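Local coordinates for protein acetolactate synthase isozyme 1 large subunit (Escherichia coli, PDB 6LPI) that binds thiamine diphosphate, a magnesium ion and FAD as the large subunit of an enzyme of the thiamine diphosphate family, at residues Gly69-Asp74 with Asp101-Ile106; Val477-Ser482 with Lys545-Val550; Phe507-Cys512 with Pro531-Ile536. All coordinates share one frame; numbering follows the deposited sequence.

Contact 1: Gly69-Asp74 with Asp101-Ile106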
ATOM      1  N   GLY B  69       8.097  -1.925  -6.449  1.00 43.87           N
ATOM      2  CA  GLY B  69       8.063  -0.966  -7.543  1.00 38.17           C
ATOM      3  C   GLY B  69       7.492  -1.559  -8.818  1.00 44.89           C
ATOM      4  O   GLY B  69       6.676  -0.929  -9.511  1.00 40.55           O
ATOM      5  N   MET B  70       7.891  -2.793  -9.137  1.00 49.09           N
ATOM      6  CA  MET B  70       7.264  -3.466 -10.267  1.00 52.87           C
ATOM      7  C   MET B  70       5.758  -3.512 -10.063  1.00 54.05           C
ATOM      8  O   MET B  70       4.996  -2.974 -10.879  1.00 41.78           O
ATOM      9  CB  MET B  70       7.845  -4.866 -10.444  1.00 54.81           C
ATOM     10  CG  MET B  70       9.330  -4.827 -10.718  1.00 63.26           C
ATOM     11  SD  MET B  70      10.021  -6.375 -11.266  1.00 68.90           S
ATOM     12  CE  MET B  70       8.580  -7.153 -12.003  1.00 85.33           C
ATOM     13  N   ALA B  71       5.326  -4.077  -8.916  1.00 55.90           N
ATOM     14  CA  ALA B  71       3.907  -4.282  -8.634  1.00 38.45           C
ATOM     15  C   ALA B  71       3.124  -2.974  -8.603  1.00 47.11           C
ATOM     16  O   ALA B  71       1.995  -2.908  -9.107  1.00 51.33           O
ATOM     17  CB  ALA B  71       3.736  -5.031  -7.323  1.00 36.74           C
ATOM     18  N   ARG B  72       3.691  -1.921  -8.023  1.00 37.97           N
ATOM     19  CA  ARG B  72       2.976  -0.659  -7.996  1.00 39.38           C
ATOM     20  C   ARG B  72       2.878  -0.022  -9.368  1.00 40.23           C
ATOM     21  O   ARG B  72       1.989   0.802  -9.581  1.00 47.70           O
ATOM     22  CB  ARG B  72       3.610   0.299  -6.996  1.00 45.40           C
ATOM     23  CG  ARG B  72       3.646  -0.243  -5.606  1.00 35.50           C
ATOM     24  CD  ARG B  72       3.825   0.909  -4.690  1.00 48.52           C
ATOM     25  NE  ARG B  72       4.068   0.524  -3.310  1.00 48.89           N
ATOM     26  CZ  ARG B  72       3.685   1.270  -2.280  1.00 49.99           C
ATOM     27  NH1 ARG B  72       3.041   2.411  -2.510  1.00 49.83           N
ATOM     28  NH2 ARG B  72       3.952   0.885  -1.034  1.00 41.50           N
ATOM     29  N   THR B  73       3.727  -0.394 -10.322  1.00 51.61           N
ATOM     30  CA  THR B  73       3.465   0.126 -11.668  1.00 51.38           C
ATOM     31  C   THR B  73       2.670  -0.791 -12.626  1.00 47.74           C
ATOM     32  O   THR B  73       1.982  -0.244 -13.491  1.00 46.62           O
ATOM     33  CB  THR B  73       4.765   0.518 -12.361  1.00 54.13           C
ATOM     34  OG1 THR B  73       5.611  -0.631 -12.474  1.00 59.22           O
ATOM     35  CG2 THR B  73       5.490   1.628 -11.588  1.00 51.61           C
ATOM     36  N   ASP B  74       2.679  -2.151 -12.492  1.00 51.05           N
ATOM     37  CA  ASP B  74       2.075  -3.056 -13.501  1.00 61.50           C
ATOM     38  C   ASP B  74       0.569  -3.182 -13.275  1.00 60.89           C
ATOM     39  O   ASP B  74      -0.215  -3.223 -14.233  1.00 74.46           O
ATOM     40  CB  ASP B  74       2.591  -4.517 -13.424  1.00 80.82           C
ATOM     41  CG  ASP B  74       2.876  -4.988 -12.010  1.00102.01           C
ATOM     42  OD1 ASP B  74       2.029  -4.637 -11.176  1.00106.98           O
ATOM     43  OD2 ASP B  74       3.878  -5.657 -11.728  1.00106.50           O
ATOM     44  N   ASP B 101      -0.364  -0.766   2.368  1.00 32.92           N
ATOM     45  CA  ASP B 101      -0.688   0.033   1.186  1.00 32.05           C
ATOM     46  C   ASP B 101      -1.440  -0.767   0.127  1.00 38.48           C
ATOM     47  O   ASP B 101      -1.855  -0.189  -0.888  1.00 33.14           O
ATOM     48  CB  ASP B 101       0.583   0.639   0.578  1.00 36.82           C
ATOM     49  CG  ASP B 101       1.088   1.860   1.350  1.00 54.30           C
ATOM     50  OD1 ASP B 101       2.315   1.969   1.616  1.00 58.55           O
ATOM     51  OD2 ASP B 101       0.247   2.672   1.759  1.00 64.37           O
ATOM     52  N   SER B 102      -1.696  -2.057   0.391  1.00 37.68           N
ATOM     53  CA  SER B 102      -2.514  -2.944  -0.434  1.00 39.66           C
ATOM     54  C   SER B 102      -1.937  -3.211  -1.817  1.00 47.03           C
ATOM     55  O   SER B 102      -2.572  -2.904  -2.829  1.00 57.22           O
ATOM     56  CB  SER B 102      -3.938  -2.391  -0.566  1.00 50.32           C
ATOM     57  OG  SER B 102      -4.541  -2.122   0.701  1.00 60.86           O
ATOM     58  N   ILE B 103      -0.746  -3.801  -1.858  1.00 50.30           N
ATOM     59  CA  ILE B 103       0.001  -4.093  -3.084  1.00 53.31           C
ATOM     60  C   ILE B 103       0.131  -5.595  -3.306  1.00 53.46           C
ATOM     61  O   ILE B 103       0.381  -6.343  -2.346  1.00 52.34           O
ATOM     62  CB  ILE B 103       1.386  -3.429  -3.057  1.00 56.75           C
ATOM     63  CG1 ILE B 103       1.234  -1.936  -2.812  1.00 58.29           C
ATOM     64  CG2 ILE B 103       2.157  -3.691  -4.329  1.00 61.18           C
ATOM     65  CD1 ILE B 103       2.000  -1.506  -1.643  1.00 61.76           C
ATOM     66  N   PRO B 104      -0.057  -6.083  -4.549  1.00 54.12           N
ATOM     67  CA  PRO B 104       0.059  -7.528  -4.809  1.00 53.99           C
ATOM     68  C   PRO B 104       1.509  -7.979  -4.903  1.00 52.16           C
ATOM     69  O   PRO B 104       2.193  -7.761  -5.903  1.00 67.51           O
ATOM     70  CB  PRO B 104      -0.668  -7.700  -6.150  1.00 53.14           C
ATOM     71  CG  PRO B 104      -0.490  -6.365  -6.823  1.00 45.48           C
ATOM     72  CD  PRO B 104      -0.508  -5.338  -5.743  1.00 42.24           C
ATOM     73  N   LEU B 105       1.987  -8.614  -3.857  1.00 47.79           N
ATOM     74  CA  LEU B 105       3.308  -9.199  -3.834  1.00 47.44           C
ATOM     75  C   LEU B 105       3.181 -10.690  -3.545  1.00 52.36           C
ATOM     76  O   LEU B 105       2.365 -11.103  -2.718  1.00 62.35           O
ATOM     77  CB  LEU B 105       4.140  -8.495  -2.747  1.00 46.89           C
ATOM     78  CG  LEU B 105       5.616  -8.174  -2.938  1.00 48.47           C
ATOM     79  CD1 LEU B 105       5.737  -7.135  -4.038  1.00 55.29           C
ATOM     80  CD2 LEU B 105       6.213  -7.673  -1.628  1.00 42.92           C
ATOM     81  N   ILE B 106       3.970 -11.503  -4.232  1.00 52.57           N
ATOM     82  CA  ILE B 106       4.220 -12.881  -3.827  1.00 49.90           C
ATOM     83  C   ILE B 106       5.657 -12.944  -3.357  1.00 40.75           C
ATOM     84  O   ILE B 106       6.582 -12.559  -4.084  1.00 38.71           O
ATOM     85  CB  ILE B 106       3.943 -13.907  -4.936  1.00 50.89           C
ATOM     86  CG1 ILE B 106       2.452 -14.233  -5.029  1.00 50.25           C
ATOM     87  CG2 ILE B 106       4.707 -15.182  -4.681  1.00 54.85           C
ATOM     88  CD1 ILE B 106       1.645 -13.272  -5.772  1.00 48.62           C
TER

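Contact 2: Val477-Ser482 with Lys545-Val550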
ATOM      1  N   VAL B 477      10.804  14.427  11.975  1.00 55.34           N
ATOM      2  CA  VAL B 477      11.000  14.422  13.422  1.00 57.77           C
ATOM      3  C   VAL B 477      11.419  15.808  13.893  1.00 57.97           C
ATOM      4  O   VAL B 477      10.861  16.346  14.848  1.00 62.71           O
ATOM      5  CB  VAL B 477      12.040  13.358  13.830  1.00 61.50           C
ATOM      6  CG1 VAL B 477      12.441  13.534  15.272  1.00 62.24           C
ATOM      7  CG2 VAL B 477      11.522  11.951  13.607  1.00 60.16           C
ATOM      8  N   HIS B 478      12.389  16.422  13.205  1.00 57.78           N
ATOM      9  CA  HIS B 478      12.863  17.765  13.569  1.00 58.35           C
ATOM     10  C   HIS B 478      11.701  18.741  13.698  1.00 61.72           C
ATOM     11  O   HIS B 478      11.654  19.569  14.621  1.00 64.03           O
ATOM     12  CB  HIS B 478      13.850  18.245  12.501  1.00 53.26           C
ATOM     13  CG  HIS B 478      14.539  19.535  12.809  1.00 55.58           C
ATOM     14  ND1 HIS B 478      13.883  20.747  12.838  1.00 57.78           N
ATOM     15  CD2 HIS B 478      15.846  19.806  13.049  1.00 53.18           C
ATOM     16  CE1 HIS B 478      14.751  21.707  13.109  1.00 57.54           C
ATOM     17  NE2 HIS B 478      15.949  21.163  13.239  1.00 57.18           N
ATOM     18  N   GLN B 479      10.725  18.623  12.802  1.00 61.48           N
ATOM     19  CA  GLN B 479       9.598  19.530  12.826  1.00 56.38           C
ATOM     20  C   GLN B 479       8.632  19.157  13.941  1.00 56.83           C
ATOM     21  O   GLN B 479       8.127  20.042  14.638  1.00 63.85           O
ATOM     22  CB  GLN B 479       8.928  19.539  11.449  1.00 54.02           C
ATOM     23  CG  GLN B 479       7.548  20.175  11.384  1.00 57.46           C
ATOM     24  CD  GLN B 479       7.095  20.342   9.942  1.00 57.79           C
ATOM     25  OE1 GLN B 479       7.824  19.999   9.014  1.00 61.71           O
ATOM     26  NE2 GLN B 479       5.936  20.945   9.746  1.00 52.88           N
ATOM     27  N   GLN B 480       8.425  17.857  14.180  1.00 48.00           N
ATOM     28  CA  GLN B 480       7.525  17.461  15.266  1.00 48.89           C
ATOM     29  C   GLN B 480       8.088  17.815  16.646  1.00 50.73           C
ATOM     30  O   GLN B 480       7.355  18.291  17.519  1.00 46.48           O
ATOM     31  CB  GLN B 480       7.217  15.961  15.183  1.00 47.99           C
ATOM     32  CG  GLN B 480       5.962  15.627  14.364  1.00 60.97           C
ATOM     33  CD  GLN B 480       5.874  14.159  13.987  1.00 67.42           C
ATOM     34  OE1 GLN B 480       6.890  13.475  13.860  1.00 70.28           O
ATOM     35  NE2 GLN B 480       4.652  13.660  13.825  1.00 68.49           N
ATOM     36  N   GLN B 481       9.380  17.620  16.867  1.00 52.79           N
ATOM     37  CA  GLN B 481       9.931  17.962  18.168  1.00 58.16           C
ATOM     38  C   GLN B 481       9.968  19.478  18.344  1.00 63.24           C
ATOM     39  O   GLN B 481       9.560  20.006  19.386  1.00 69.78           O
ATOM     40  CB  GLN B 481      11.336  17.388  18.317  1.00 47.12           C
ATOM     41  CG  GLN B 481      11.562  16.051  17.671  1.00 45.01           C
ATOM     42  CD  GLN B 481      12.844  15.432  18.132  1.00 54.72           C
ATOM     43  OE1 GLN B 481      12.863  14.434  18.872  1.00 49.52           O
ATOM     44  NE2 GLN B 481      13.942  16.072  17.755  1.00 47.01           N
ATOM     45  N   SER B 482      10.429  20.206  17.321  1.00 57.93           N
ATOM     46  CA  SER B 482      10.529  21.654  17.487  1.00 55.55           C
ATOM     47  C   SER B 482       9.145  22.290  17.678  1.00 56.94           C
ATOM     48  O   SER B 482       8.977  23.201  18.495  1.00 59.11           O
ATOM     49  CB  SER B 482      11.324  22.256  16.319  1.00 57.65           C
ATOM     50  OG  SER B 482      10.532  22.569  15.201  1.00 66.08           O
ATOM     51  N   LYS B 545      10.242  23.943   6.832  1.00 70.79           N
ATOM     52  CA  LYS B 545       9.074  23.254   7.357  1.00 60.16           C
ATOM     53  C   LYS B 545       8.172  22.791   6.225  1.00 60.00           C
ATOM     54  O   LYS B 545       8.253  23.278   5.100  1.00 56.67           O
ATOM     55  CB  LYS B 545       8.286  24.165   8.316  1.00 57.87           C
ATOM     56  CG  LYS B 545       9.070  24.577   9.555  1.00 64.54           C
ATOM     57  CD  LYS B 545       9.184  23.404  10.514  1.00 73.11           C
ATOM     58  CE  LYS B 545      10.084  23.732  11.694  1.00 80.56           C
ATOM     59  NZ  LYS B 545      11.509  23.358  11.413  1.00 83.46           N
ATOM     60  N   VAL B 546       7.325  21.818   6.541  1.00 68.32           N
ATOM     61  CA  VAL B 546       6.224  21.403   5.676  1.00 62.45           C
ATOM     62  C   VAL B 546       4.964  22.016   6.258  1.00 65.61           C
ATOM     63  O   VAL B 546       4.531  21.642   7.350  1.00 65.04           O
ATOM     64  CB  VAL B 546       6.109  19.877   5.558  1.00 56.61           C
ATOM     65  CG1 VAL B 546       5.082  19.525   4.518  1.00 52.95           C
ATOM     66  CG2 VAL B 546       7.447  19.290   5.155  1.00 55.17           C
ATOM     67  N   TYR B 547       4.411  22.994   5.555  1.00 72.22           N
ATOM     68  CA  TYR B 547       3.196  23.660   5.986  1.00 66.90           C
ATOM     69  C   TYR B 547       2.129  23.564   4.897  1.00 68.41           C
ATOM     70  O   TYR B 547       2.445  23.536   3.705  1.00 73.56           O
ATOM     71  CB  TYR B 547       3.455  25.134   6.339  1.00 59.39           C
ATOM     72  CG  TYR B 547       4.165  25.347   7.668  1.00 65.98           C
ATOM     73  CD1 TYR B 547       3.810  24.619   8.805  1.00 63.43           C
ATOM     74  CD2 TYR B 547       5.187  26.298   7.792  1.00 69.91           C
ATOM     75  CE1 TYR B 547       4.464  24.818  10.022  1.00 59.13           C
ATOM     76  CE2 TYR B 547       5.835  26.512   9.010  1.00 67.64           C
ATOM     77  CZ  TYR B 547       5.471  25.769  10.118  1.00 62.07           C
ATOM     78  OH  TYR B 547       6.124  25.984  11.314  1.00 63.85           O
ATOM     79  N   PRO B 548       0.854  23.493   5.279  1.00 62.64           N
ATOM     80  CA  PRO B 548       0.452  23.439   6.689  1.00 62.91           C
ATOM     81  C   PRO B 548       0.590  22.044   7.298  1.00 64.75           C
ATOM     82  O   PRO B 548       0.729  21.054   6.581  1.00 56.81           O
ATOM     83  CB  PRO B 548      -1.003  23.900   6.656  1.00 61.52           C
ATOM     84  CG  PRO B 548      -1.487  23.581   5.282  1.00 63.10           C
ATOM     85  CD  PRO B 548      -0.292  23.597   4.362  1.00 61.11           C
ATOM     86  N   MET B 549       0.611  21.998   8.630  1.00 74.74           N
ATOM     87  CA  MET B 549       0.636  20.757   9.389  1.00 71.16           C
ATOM     88  C   MET B 549      -0.573  20.681  10.323  1.00 69.70           C
ATOM     89  O   MET B 549      -0.955  21.677  10.948  1.00 66.70           O
ATOM     90  CB  MET B 549       1.932  20.644  10.193  1.00 70.77           C
ATOM     91  CG  MET B 549       2.003  19.386  11.028  1.00 78.25           C
ATOM     92  SD  MET B 549       3.406  19.362  12.150  1.00 82.86           S
ATOM     93  CE  MET B 549       4.225  17.831  11.695  1.00 82.46           C
ATOM     94  N   VAL B 550      -1.186  19.506  10.406  1.00 70.24           N
ATOM     95  CA  VAL B 550      -2.217  19.224  11.408  1.00 67.41           C
ATOM     96  C   VAL B 550      -1.559  18.504  12.566  1.00 68.21           C
ATOM     97  O   VAL B 550      -1.037  17.385  12.384  1.00 63.67           O
ATOM     98  CB  VAL B 550      -3.380  18.394  10.835  1.00 59.24           C
ATOM     99  CG1 VAL B 550      -4.454  18.222  11.887  1.00 59.19           C
ATOM    100  CG2 VAL B 550      -3.964  19.048   9.590  1.00 57.27           C
TER

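Contact 3: Phe507-Cys512 with Pro531-Ile536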
ATOM      1  N   PHE B 507      29.443   3.987  -5.919  1.00 57.04           N
ATOM      2  CA  PHE B 507      28.508   2.960  -6.346  1.00 56.37           C
ATOM      3  C   PHE B 507      28.371   2.911  -7.865  1.00 56.86           C
ATOM      4  O   PHE B 507      27.671   2.044  -8.387  1.00 56.51           O
ATOM      5  CB  PHE B 507      27.127   3.189  -5.718  1.00 63.04           C
ATOM      6  CG  PHE B 507      26.997   2.676  -4.300  1.00 62.94           C
ATOM      7  CD1 PHE B 507      26.734   1.338  -4.044  1.00 58.90           C
ATOM      8  CD2 PHE B 507      27.085   3.554  -3.224  1.00 60.74           C
ATOM      9  CE1 PHE B 507      26.605   0.889  -2.749  1.00 54.34           C
ATOM     10  CE2 PHE B 507      26.953   3.110  -1.933  1.00 54.40           C
ATOM     11  CZ  PHE B 507      26.712   1.781  -1.692  1.00 54.28           C
ATOM     12  N   GLY B 508      29.011   3.815  -8.592  1.00 57.82           N
ATOM     13  CA  GLY B 508      28.938   3.791 -10.033  1.00 60.93           C
ATOM     14  C   GLY B 508      27.908   4.696 -10.668  1.00 63.47           C
ATOM     15  O   GLY B 508      27.631   4.534 -11.865  1.00 63.85           O
ATOM     16  N   LEU B 509      27.323   5.629  -9.916  1.00 63.24           N
ATOM     17  CA  LEU B 509      26.355   6.581 -10.446  1.00 59.67           C
ATOM     18  C   LEU B 509      27.043   7.900 -10.755  1.00 62.27           C
ATOM     19  O   LEU B 509      27.988   8.297 -10.066  1.00 69.32           O
ATOM     20  CB  LEU B 509      25.211   6.888  -9.473  1.00 63.15           C
ATOM     21  CG  LEU B 509      24.576   5.869  -8.542  1.00 62.52           C
ATOM     22  CD1 LEU B 509      23.543   6.578  -7.665  1.00 54.07           C
ATOM     23  CD2 LEU B 509      23.995   4.711  -9.307  1.00 64.21           C
ATOM     24  N   GLU B 510      26.552   8.594 -11.780  1.00 60.10           N
ATOM     25  CA  GLU B 510      26.946   9.988 -11.933  1.00 71.94           C
ATOM     26  C   GLU B 510      26.320  10.826 -10.827  1.00 67.86           C
ATOM     27  O   GLU B 510      25.282  10.478 -10.258  1.00 63.22           O
ATOM     28  CB  GLU B 510      26.534  10.569 -13.285  1.00 82.83           C
ATOM     29  CG  GLU B 510      26.571   9.632 -14.455  1.00100.86           C
ATOM     30  CD  GLU B 510      26.647  10.389 -15.761  1.00115.10           C
ATOM     31  OE1 GLU B 510      27.532  11.265 -15.875  1.00127.64           O
ATOM     32  OE2 GLU B 510      25.822  10.129 -16.655  1.00120.99           O
ATOM     33  N   THR B 511      27.009  11.900 -10.472  1.00 67.74           N
ATOM     34  CA  THR B 511      26.635  12.729  -9.343  1.00 62.11           C
ATOM     35  C   THR B 511      26.521  14.173  -9.803  1.00 68.51           C
ATOM     36  O   THR B 511      27.045  14.560 -10.846  1.00 75.56           O
ATOM     37  CB  THR B 511      27.661  12.644  -8.218  1.00 63.39           C
ATOM     38  OG1 THR B 511      28.944  13.013  -8.733  1.00 66.93           O
ATOM     39  CG2 THR B 511      27.746  11.207  -7.702  1.00 60.41           C
ATOM     40  N   CYS B 512      25.838  14.976  -9.000  1.00 71.36           N
ATOM     41  CA  CYS B 512      25.693  16.397  -9.258  1.00 67.66           C
ATOM     42  C   CYS B 512      25.476  17.100  -7.926  1.00 77.13           C
ATOM     43  O   CYS B 512      24.805  16.575  -7.033  1.00 88.78           O
ATOM     44  CB  CYS B 512      24.516  16.678 -10.209  1.00 66.92           C
ATOM     45  SG  CYS B 512      24.308  18.414 -10.832  1.00 76.09           S
ATOM     46  N   PRO B 531      21.334   8.970 -19.894  1.00 70.00           N
ATOM     47  CA  PRO B 531      20.849   7.730 -19.249  1.00 72.54           C
ATOM     48  C   PRO B 531      21.656   7.190 -18.082  1.00 77.14           C
ATOM     49  O   PRO B 531      22.717   7.729 -17.761  1.00 81.69           O
ATOM     50  CB  PRO B 531      20.919   6.710 -20.378  1.00 66.95           C
ATOM     51  CG  PRO B 531      22.079   7.176 -21.195  1.00 64.70           C
ATOM     52  CD  PRO B 531      21.955   8.679 -21.207  1.00 67.08           C
ATOM     53  N   GLY B 532      21.206   6.082 -17.487  1.00 68.85           N
ATOM     54  CA  GLY B 532      21.900   5.506 -16.362  1.00 64.99           C
ATOM     55  C   GLY B 532      21.448   6.152 -15.066  1.00 65.76           C
ATOM     56  O   GLY B 532      20.730   7.160 -15.054  1.00 57.25           O
ATOM     57  N   PRO B 533      21.810   5.532 -13.951  1.00 59.52           N
ATOM     58  CA  PRO B 533      21.383   6.042 -12.645  1.00 65.98           C
ATOM     59  C   PRO B 533      22.246   7.219 -12.211  1.00 56.00           C
ATOM     60  O   PRO B 533      23.451   7.248 -12.451  1.00 56.98           O
ATOM     61  CB  PRO B 533      21.537   4.822 -11.726  1.00 60.88           C
ATOM     62  CG  PRO B 533      22.621   3.993 -12.399  1.00 55.59           C
ATOM     63  CD  PRO B 533      22.534   4.252 -13.864  1.00 56.64           C
ATOM     64  N   ALA B 534      21.614   8.196 -11.569  1.00 55.49           N
ATOM     65  CA  ALA B 534      22.280   9.418 -11.149  1.00 62.52           C
ATOM     66  C   ALA B 534      21.839   9.820  -9.747  1.00 61.34           C
ATOM     67  O   ALA B 534      20.703   9.564  -9.333  1.00 60.99           O
ATOM     68  CB  ALA B 534      21.972  10.579 -12.110  1.00 68.47           C
ATOM     69  N   LEU B 535      22.749  10.478  -9.031  1.00 55.58           N
ATOM     70  CA  LEU B 535      22.436  11.127  -7.768  1.00 55.41           C
ATOM     71  C   LEU B 535      22.604  12.630  -7.906  1.00 59.38           C
ATOM     72  O   LEU B 535      23.682  13.101  -8.275  1.00 57.18           O
ATOM     73  CB  LEU B 535      23.366  10.653  -6.657  1.00 54.91           C
ATOM     74  CG  LEU B 535      23.171  11.504  -5.408  1.00 60.89           C
ATOM     75  CD1 LEU B 535      22.041  10.928  -4.541  1.00 63.04           C
ATOM     76  CD2 LEU B 535      24.474  11.739  -4.639  1.00 64.60           C
ATOM     77  N   ILE B 536      21.570  13.382  -7.544  1.00 63.37           N
ATOM     78  CA  ILE B 536      21.604  14.839  -7.578  1.00 62.50           C
ATOM     79  C   ILE B 536      21.387  15.337  -6.156  1.00 71.77           C
ATOM     80  O   ILE B 536      20.353  15.045  -5.543  1.00 77.87           O
ATOM     81  CB  ILE B 536      20.547  15.416  -8.526  1.00 61.49           C
ATOM     82  CG1 ILE B 536      20.847  15.003  -9.961  1.00 64.26           C
ATOM     83  CG2 ILE B 536      20.552  16.930  -8.445  1.00 65.08           C
ATOM     84  CD1 ILE B 536      20.268  13.670 -10.349  1.00 71.50           C
TER

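Contact 1: Gly69-Asp74 with Asp101-Ile106
Ala71 in the last turns of helix 60-74 faces Pro104, their CA atoms 6.3 Å apart, where the chain leaves helix 86-101 and runs into strand 105-111. The methyl of Ala71 fills the join: its CB lies 3.4 Å from Pro104 O and 3.6 Å from Ile103 CG2, with a looser approach to Leu105 CD1. Beside it, Arg72 extends from CG to NE, and Ile103 spreads its CG1-CD1 branch over one face of the guanidinium, CG1 lying 3.8 Å from Arg72 NE toward the rim of the group. At the guanidinium edge, Arg72 NH2 forms a salt bridge of 3.3 Å with Asp101 OD1, approaching it from the anti side but 33° out of the carboxylate plane; the two planes are turned 68° against each other. Strand 78-82, helix 86-101 and strand 105-111 form a beta-alpha-beta crossover in the parallel sheet of the N-terminal thiamine diphosphate-binding domain, and Ser102, with positive phi, closes the helix in a Schellman motif. Both charged groups have further partners. Arg72 NE bonds to Gln68 OE1 and its NH2 pairs also with Asp97, whereas the carboxylate of Asp101 accepts from the backbone N atoms of Gly414 and Gly415, in the loop after strand 410-411.

Contact 2: Val477-Ser482 with Lys545-Val550
Gln479, which has the most surface buried here, reaches from helix 476-484 to the backbone of Val546 and grips both its N and its O with the single side-chain amide. Its OE1 accepts from Val546 N at 3.1 Å, and its NE2 donates to Val546 O at 2.9 Å, nearly straight at 162°. Val546 O lies in the amide plane of Gln479, while each donor is tilted from the plane of the carbonyl it meets. With CG anti to the backbone N (chi1 166°) and the chain extended beyond it, the amide stands well off the helix, and the two bonds together fix its rotation. A third bond, from Gln393 NE2 to OE1, adds to the hold on this buried amide.

The side chains of Lys545 and Gln479 lie alongside each other, pointing opposite ways, with Lys545 CD 3.7 Å from Gln479 CG. Bends at chi2 and chi4 turn the aliphatic chain across the side of the helix, bringing CE to 3.7 Å from Ser482 OG and NZ to the edge of the His478 ring, 3.8 Å from ND1. The ammonium is hydrogen-bonded to Glu543 O.

Met549 comes toward the helix from the other end of the segment. Its SD lies 3.8 Å from Gln479 NE2, and its terminal CE reaches across Gln480, 3.9 Å from CG of that residue. Between Lys545 and Met549, a cis peptide bond before Pro548 turns the chain.

Residues 545-550 thus run past two helices of the C-terminal thiamine diphosphate-binding domain: helix 476-484, whose Val477 touches the cofactor and whose Leu483 also packs on Lys545 and Met549, and helix 393-401, where Trp397 NE1 bonds to Lys545 O and Met396 packs on Val546.

Contact 3: Phe507-Cys512 with Pro531-Ile536
Leu509 and Pro533 form the apolar centre, crossing at about a right angle, with Leu509 CD2 3.5 Å from Pro533 CB. The other methyl of Leu509, CD1, lies 4.2 Å from Leu535 CB, and helices 453-459 and 500-506 cover this side. Thr511 and Leu535 point to the same face of the sheet, against helix 500-506. Ala534 and Ile536 project from the other face with Glu510 and Cys512, against helix 521-529; there Cys512 CB meets Ile536 CG1 at 4.0 Å.

Outward from the side chains comes the backbone ladder. Residues 510-512 and 534-536 run parallel, their axes 11° apart, and pair Glu510 with Ala534, Thr511 with Leu535 and Cys512 with Ile536. The firm rung is Leu535 N to Glu510 O, 2.8 Å and 170° at the hydrogen; the bonds from Glu510 N to Pro533 O and from Cys512 N to Leu535 O are weak.

At the polar rim, the exposed Glu510 carboxylate makes a long, weak ion pair with Arg530. Strand 510-513 is an edge strand of this C-terminal parallel sheet within the chain, and its join to strand 534-539 probably rests mainly on backbone pairing and apolar packing.

Overall arrangement
The three contacts do not touch one another. Contact 1 belongs to the N-terminal thiamine diphosphate-binding domain and contact 3 to the C-terminal one, to which helix 476-484 of contact 2 also contributes. Contact 3 is nested within the loop that contact 2 closes, yet their nearest atoms are about 17 Å apart; the nearest atoms of contact 1 are about 17 Å from contact 2 and about 15 Å from contact 3. Contact 2 supplies Val477 to the thiamine diphosphate pocket. The side chain of Asp101 in contact 1 is about 4 Å from FAD, against about 7 Å for that of Gln480 in contact 2, and in contact 3 that of Leu535 remains about 12 Å from both thiamine diphosphate and magnesium.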